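Local coordinates for ATP/GTP-binding site-containing protein A (Brucella abortus, PDB 6NTR) that helps to maintain cell envelope integrity in the periplasm and is a determinant of virulence, at residues V51-V54 with P60-V63; T147-D150 with D154-R157; N210-L213 with T219-M222. All coordinates share one frame; numbering follows the deposited sequence.

Contact 1 of 3, residues V51-V54 with P60-V63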
# COMPACT_ATOMS: atom_id res chain seq x y z
N VAL A 51 3.18 -7.55 9.57
CA VAL A 51 3.11 -8.04 10.94
C VAL A 51 3.23 -6.95 11.99
O VAL A 51 4.17 -6.20 12.00
CB VAL A 51 4.23 -9.06 11.19
CG1 VAL A 51 4.05 -9.70 12.55
CG2 VAL A 51 4.24 -10.10 10.11
N THR A 52 2.26 -6.90 12.89
CA THR A 52 2.21 -5.89 13.94
C THR A 52 2.03 -6.55 15.29
O THR A 52 1.02 -7.22 15.51
CB THR A 52 1.08 -4.88 13.72
OG1 THR A 52 -0.18 -5.56 13.65
CG2 THR A 52 1.31 -4.07 12.47
N ARG A 53 2.95 -6.31 16.21
CA ARG A 53 2.81 -6.82 17.55
C ARG A 53 2.25 -5.64 18.36
O ARG A 53 2.96 -4.70 18.66
CB ARG A 53 4.16 -7.24 18.09
CG ARG A 53 5.01 -8.00 17.09
CD ARG A 53 6.01 -8.91 17.79
NE ARG A 53 5.35 -9.88 18.64
CZ ARG A 53 5.43 -11.19 18.46
NH1 ARG A 53 6.16 -11.67 17.47
NH2 ARG A 53 4.80 -12.02 19.27
N VAL A 54 0.97 -5.71 18.72
CA VAL A 54 0.30 -4.64 19.44
C VAL A 54 0.05 -4.94 20.91
O VAL A 54 -0.54 -5.94 21.27
CB VAL A 54 -1.05 -4.29 18.75
CG1 VAL A 54 -1.88 -3.34 19.58
CG2 VAL A 54 -0.81 -3.71 17.37
N PRO A 60 -3.38 -9.68 26.61
CA PRO A 60 -2.15 -10.34 26.19
C PRO A 60 -1.80 -9.78 24.81
O PRO A 60 -2.68 -9.29 24.14
CB PRO A 60 -2.55 -11.79 26.11
CG PRO A 60 -3.99 -11.74 25.73
CD PRO A 60 -4.55 -10.55 26.43
N GLN A 61 -0.56 -9.87 24.38
CA GLN A 61 -0.18 -9.33 23.08
C GLN A 61 -0.94 -9.96 21.92
O GLN A 61 -1.32 -11.11 21.97
CB GLN A 61 1.30 -9.53 22.86
CG GLN A 61 1.92 -8.47 22.00
CD GLN A 61 3.35 -8.77 21.66
OE1 GLN A 61 3.74 -9.90 21.56
NE2 GLN A 61 4.13 -7.74 21.47
N ARG A 62 -1.19 -9.17 20.89
CA ARG A 62 -1.89 -9.63 19.69
C ARG A 62 -1.00 -9.39 18.49
O ARG A 62 -0.62 -8.25 18.21
CB ARG A 62 -3.22 -8.92 19.47
CG ARG A 62 -4.02 -9.50 18.30
CD ARG A 62 -5.22 -8.63 17.86
NE ARG A 62 -6.51 -9.25 18.19
CZ ARG A 62 -7.64 -9.06 17.51
NH1 ARG A 62 -7.67 -8.30 16.43
NH2 ARG A 62 -8.75 -9.67 17.91
N VAL A 63 -0.67 -10.46 17.78
CA VAL A 63 0.23 -10.40 16.64
C VAL A 63 -0.58 -10.71 15.40
O VAL A 63 -0.99 -11.86 15.20
CB VAL A 63 1.40 -11.38 16.79
CG1 VAL A 63 2.32 -11.21 15.63
CG2 VAL A 63 2.14 -11.20 18.15
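In the beta hairpin of strands 43-56 and 62-72, near its turn, Arg53 and Val54 pair antiparallel with Val63 and Arg62. Val54 N and Arg62 O form a nearly straight hydrogen bond of 3.0 Å; the return bond from Arg62 N to Val54 O, at 3.3 Å, is weak. One step along, Arg53 and Val63 make the non-hydrogen-bonded pair, and the CA-H of Val63 leans on Thr52 O (3.5 Å from CA). Most of the side-chain work is done on the Arg53 face. The arginine chain bends at chi3 (59°), which folds the guanidinium back over Val63, so that CG2 of Val63 lies over one face, 3.3 Å from Arg53 CZ. Gln61 comes to the edge of the same group: its OE1 lies in the guanidinium plane and accepts from Arg53 NH2 at 3.3 Å and, weakly, from Arg53 NE. The amide is turned 40° from the guanidinium, and NH2 sits above the amide carbonyl plane rather than on a lone pair. Gln61 NE2 has a weak bond to Asp55 OD1. Farther from the turn, Val63 CG1 meets Val51 CG1 at 3.8 Å.

Contact 2 of 3, residues T147-D150 with D154-R157; sequences TLFD and DADR
Phe149 turns the edge of its ring toward the backbone of Ala155 and Arg157, across the loop that joins the antiparallel strands 143-148 and 159-165. The contact sits just past the last strand residue, Leu148, whose backbone is still hydrogen-bonded to Val159, and no hydrogen bond links the two segments here. What meets is an aromatic rim and two carbonyl oxygens. With CG anti to the backbone N (chi1 178°), the ring of Phe149 reaches out to the returning chain, and both oxygens lie near its plane, at the edge. Arg157 O is the closer, 3.1 Å from Phe149 CD1 and 3.6 Å from CE1. Ala155 O sits farther round the rim, 3.6 Å from Phe149 CZ. Ring hydrogens carry a slight positive charge, so this edge-on approach is consistent with weak C-H...O attraction. The methyl of Ala155 adds an apolar touch, its CB 4.2 Å from Phe149 CZ. Ala155 itself has a left-handed backbone conformation (phi 57°, psi 36°), a sharp bend in the loop. The buried ring also packs on Phe79, Ala99 and Thr123, while Ala155 leans on Phe81 and Val95, so the loop is pressed against strands 78-87 and 90-102. Arg157 offers only its backbone to the ring: its side chain leaves the backbone away from 147-150, touches Ile206 and forms long, weak ion pairs with Asp196 and Glu153. Asp150 OD1 accepts from Ser152 N, an Asx turn. The charges of Asp150 and Arg157 stay apart, with 6.4 Å between Asp150 OD1 and Arg157 NE.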
# COMPACT_ATOMS: atom_id res chain seq x y z
N THR A 147 -9.25 7.49 -8.31
CA THR A 147 -9.83 6.34 -7.64
C THR A 147 -8.89 5.18 -7.76
O THR A 147 -7.94 5.24 -8.52
CB THR A 147 -11.13 5.90 -8.29
OG1 THR A 147 -10.86 5.60 -9.66
CG2 THR A 147 -12.15 6.98 -8.21
N LEU A 148 -9.12 4.15 -6.97
CA LEU A 148 -8.30 2.95 -7.03
C LEU A 148 -9.03 1.74 -6.50
O LEU A 148 -9.91 1.86 -5.68
CB LEU A 148 -7.05 3.17 -6.19
CG LEU A 148 -6.15 1.98 -5.95
CD1 LEU A 148 -5.33 1.73 -7.19
CD2 LEU A 148 -5.23 2.26 -4.79
N PHE A 149 -8.64 0.56 -6.97
CA PHE A 149 -9.16 -0.70 -6.46
C PHE A 149 -7.90 -1.41 -6.05
O PHE A 149 -7.06 -1.67 -6.88
CB PHE A 149 -9.88 -1.52 -7.52
CG PHE A 149 -10.39 -2.83 -7.01
CD1 PHE A 149 -11.44 -2.87 -6.14
CD2 PHE A 149 -9.79 -4.00 -7.38
CE1 PHE A 149 -11.90 -4.06 -5.64
CE2 PHE A 149 -10.24 -5.21 -6.89
CZ PHE A 149 -11.30 -5.24 -6.02
N ASP A 150 -7.75 -1.71 -4.77
CA ASP A 150 -6.53 -2.36 -4.32
C ASP A 150 -6.72 -3.76 -3.70
O ASP A 150 -5.77 -4.43 -3.36
CB ASP A 150 -5.77 -1.44 -3.38
CG ASP A 150 -6.57 -1.06 -2.17
OD1 ASP A 150 -7.72 -1.47 -2.07
OD2 ASP A 150 -6.03 -0.33 -1.32
N ASP A 154 -12.20 -5.89 2.39
CA ASP A 154 -13.09 -6.85 1.72
C ASP A 154 -13.04 -6.91 0.19
O ASP A 154 -13.71 -7.72 -0.43
CB ASP A 154 -14.52 -6.71 2.24
CG ASP A 154 -14.62 -6.95 3.74
OD1 ASP A 154 -13.72 -7.58 4.31
OD2 ASP A 154 -15.60 -6.51 4.36
N ALA A 155 -12.26 -6.04 -0.44
CA ALA A 155 -12.15 -6.06 -1.89
C ALA A 155 -13.48 -5.90 -2.57
O ALA A 155 -13.72 -6.49 -3.61
CB ALA A 155 -11.48 -7.34 -2.34
N ASP A 156 -14.34 -5.09 -1.98
CA ASP A 156 -15.67 -4.85 -2.51
C ASP A 156 -15.93 -3.39 -2.86
O ASP A 156 -17.07 -2.95 -2.81
CB ASP A 156 -16.69 -5.29 -1.48
CG ASP A 156 -16.30 -4.90 -0.08
OD1 ASP A 156 -15.20 -4.32 0.10
OD2 ASP A 156 -17.08 -5.16 0.85
N ARG A 157 -14.90 -2.62 -3.20
CA ARG A 157 -15.16 -1.23 -3.55
C ARG A 157 -14.04 -0.46 -4.22
O ARG A 157 -12.92 -0.91 -4.29
CB ARG A 157 -15.66 -0.46 -2.34
CG ARG A 157 -14.56 0.18 -1.55
CD ARG A 157 -14.06 -0.77 -0.49
NE ARG A 157 -13.35 -0.07 0.56
CZ ARG A 157 -13.96 0.52 1.57
NH1 ARG A 157 -13.25 1.13 2.51
NH2 ARG A 157 -15.27 0.49 1.66

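Contact 3 of 3, residues N210-L213 with T219-M222. Unlike the reference sequence in segment 219-222: Met222 (reference Leu). With EDO (1,2-ethanediol), chain G.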
# COMPACT_ATOMS: atom_id res chain seq x y z
N ASN A 210 1.79 8.89 4.41
CA ASN A 210 2.79 9.79 3.92
C ASN A 210 4.05 9.00 3.63
O ASN A 210 4.48 8.24 4.44
CB ASN A 210 3.13 10.83 4.98
CG ASN A 210 1.94 11.64 5.39
OD1 ASN A 210 1.10 11.20 6.15
ND2 ASN A 210 1.87 12.85 4.89
N PHE A 211 4.64 9.20 2.47
CA PHE A 211 5.85 8.49 2.14
C PHE A 211 6.76 9.28 1.23
O PHE A 211 6.34 10.20 0.59
CB PHE A 211 5.52 7.12 1.51
CG PHE A 211 4.74 7.19 0.24
CD1 PHE A 211 3.37 7.25 0.26
CD2 PHE A 211 5.37 7.19 -0.97
CE1 PHE A 211 2.66 7.32 -0.90
CE2 PHE A 211 4.65 7.26 -2.13
CZ PHE A 211 3.30 7.32 -2.09
N LYS A 212 8.02 8.88 1.17
CA LYS A 212 9.01 9.48 0.29
C LYS A 212 9.14 8.51 -0.87
O LYS A 212 9.45 7.36 -0.67
CB LYS A 212 10.34 9.63 1.00
CG LYS A 212 10.38 10.76 2.00
CD LYS A 212 11.68 10.76 2.78
CE LYS A 212 11.90 12.06 3.53
NZ LYS A 212 10.64 12.74 3.91
N LEU A 213 8.91 8.96 -2.09
CA LEU A 213 8.93 8.10 -3.25
C LEU A 213 9.99 8.36 -4.30
O LEU A 213 10.23 9.49 -4.66
CB LEU A 213 7.55 8.16 -3.89
CG LEU A 213 7.32 7.76 -5.34
CD1 LEU A 213 7.05 6.28 -5.42
CD2 LEU A 213 6.13 8.52 -5.88
N THR A 219 9.92 3.16 -2.16
CA THR A 219 9.41 4.12 -1.19
C THR A 219 10.05 3.84 0.15
O THR A 219 10.49 2.72 0.41
CB THR A 219 7.90 4.04 -1.01
OG1 THR A 219 7.59 2.89 -0.23
CG2 THR A 219 7.22 3.90 -2.32
N ARG A 220 10.06 4.84 1.01
CA ARG A 220 10.66 4.71 2.33
C ARG A 220 10.00 5.71 3.26
O ARG A 220 9.04 6.38 2.88
CB ARG A 220 12.17 4.93 2.27
CG ARG A 220 12.58 6.29 1.78
CD ARG A 220 14.09 6.38 1.78
NE ARG A 220 14.60 7.65 1.27
CZ ARG A 220 14.78 8.73 2.02
NH1 ARG A 220 14.49 8.70 3.31
NH2 ARG A 220 15.27 9.83 1.47
N ASP A 221 10.46 5.80 4.49
CA ASP A 221 9.98 6.80 5.43
C ASP A 221 8.48 6.85 5.52
O ASP A 221 7.90 7.90 5.50
CB ASP A 221 10.52 8.18 5.08
CG ASP A 221 10.61 9.11 6.27
OD1 ASP A 221 9.89 8.93 7.25
OD2 ASP A 221 11.41 10.04 6.21
N MSE A 222 7.85 5.70 5.58
CA MSE A 222 6.42 5.63 5.64
C MSE A 222 5.83 6.00 6.94
O MSE A 222 6.47 5.86 7.98
CB MSE A 222 5.92 4.23 5.39
CG MSE A 222 7.04 3.26 5.06
SE MSE A 222 6.38 2.41 3.47
CE MSE A 222 4.71 1.76 4.24
C1 EDO G . 8.36 0.31 -2.43
O1 EDO G . 9.32 0.18 -1.37
C2 EDO G . 6.97 0.32 -1.84
O2 EDO G . 6.07 0.58 -2.92
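Lys212 and Arg220 form the tight centre of this contact. Their backbones exchange two hydrogen bonds, Lys212 N to Arg220 O at 3.2 Å and Arg220 N to Lys212 O at 3.1 Å. Among the side chains, Lys212 CD lies over one face of the Arg220 guanidinium, off toward its rim and 3.5 Å from NH1. Arg220 is buried, its NH1 bridged to Asp173 and Glu175 and its NE bonded to Tyr214 OH, so the group is firmly oriented. On the opposite face of the sheet from Lys212 and Arg220, Thr219 CG2 packs against Leu213 CD1 (3.9 Å) and obliquely against the ring of buried Phe211. The partly exposed end is looser: Lys212, bent at chi4 (29°), leaves NZ 3.6 Å from Asp221 OD2, a long salt bridge. Beside Thr219, an ethanediol probably left from crystallisation accepts from Thr219 N through O1 at 3.1 Å and is also bonded to Tyr12 OH. Phe211 lies across from Met222, a selenomethionine that differs from the reference sequence, and Lys212 across from Arg220, which makes Asp221, in a left-handed conformation, one residue too many for the register. The arrangement is an antiparallel beta hairpin broken by a beta bulge where the chain turns a corner.

How the contacts relate
The three contacts follow one another along the chain, and none touches another. Contact 1 lies at the surface, its centre about 20 Å from that of the chain, about 26 Å from that of contact 2 and about 24 Å from that of contact 3. Contacts 2 and 3 lie on opposite sides of the chain's centre, their centres about 22 Å apart and their nearest atoms about 10 Å. Helix 126-138 relates these two, since Leu148 packs on its Pro126 and His129 while Phe211 and Leu213 pack on its Leu133. Glycerol, probably from the crystallisation liquor, lies about 5 Å from the Leu148 side chain, and a bound glycerol lies about 4 Å from the Phe211 side chain.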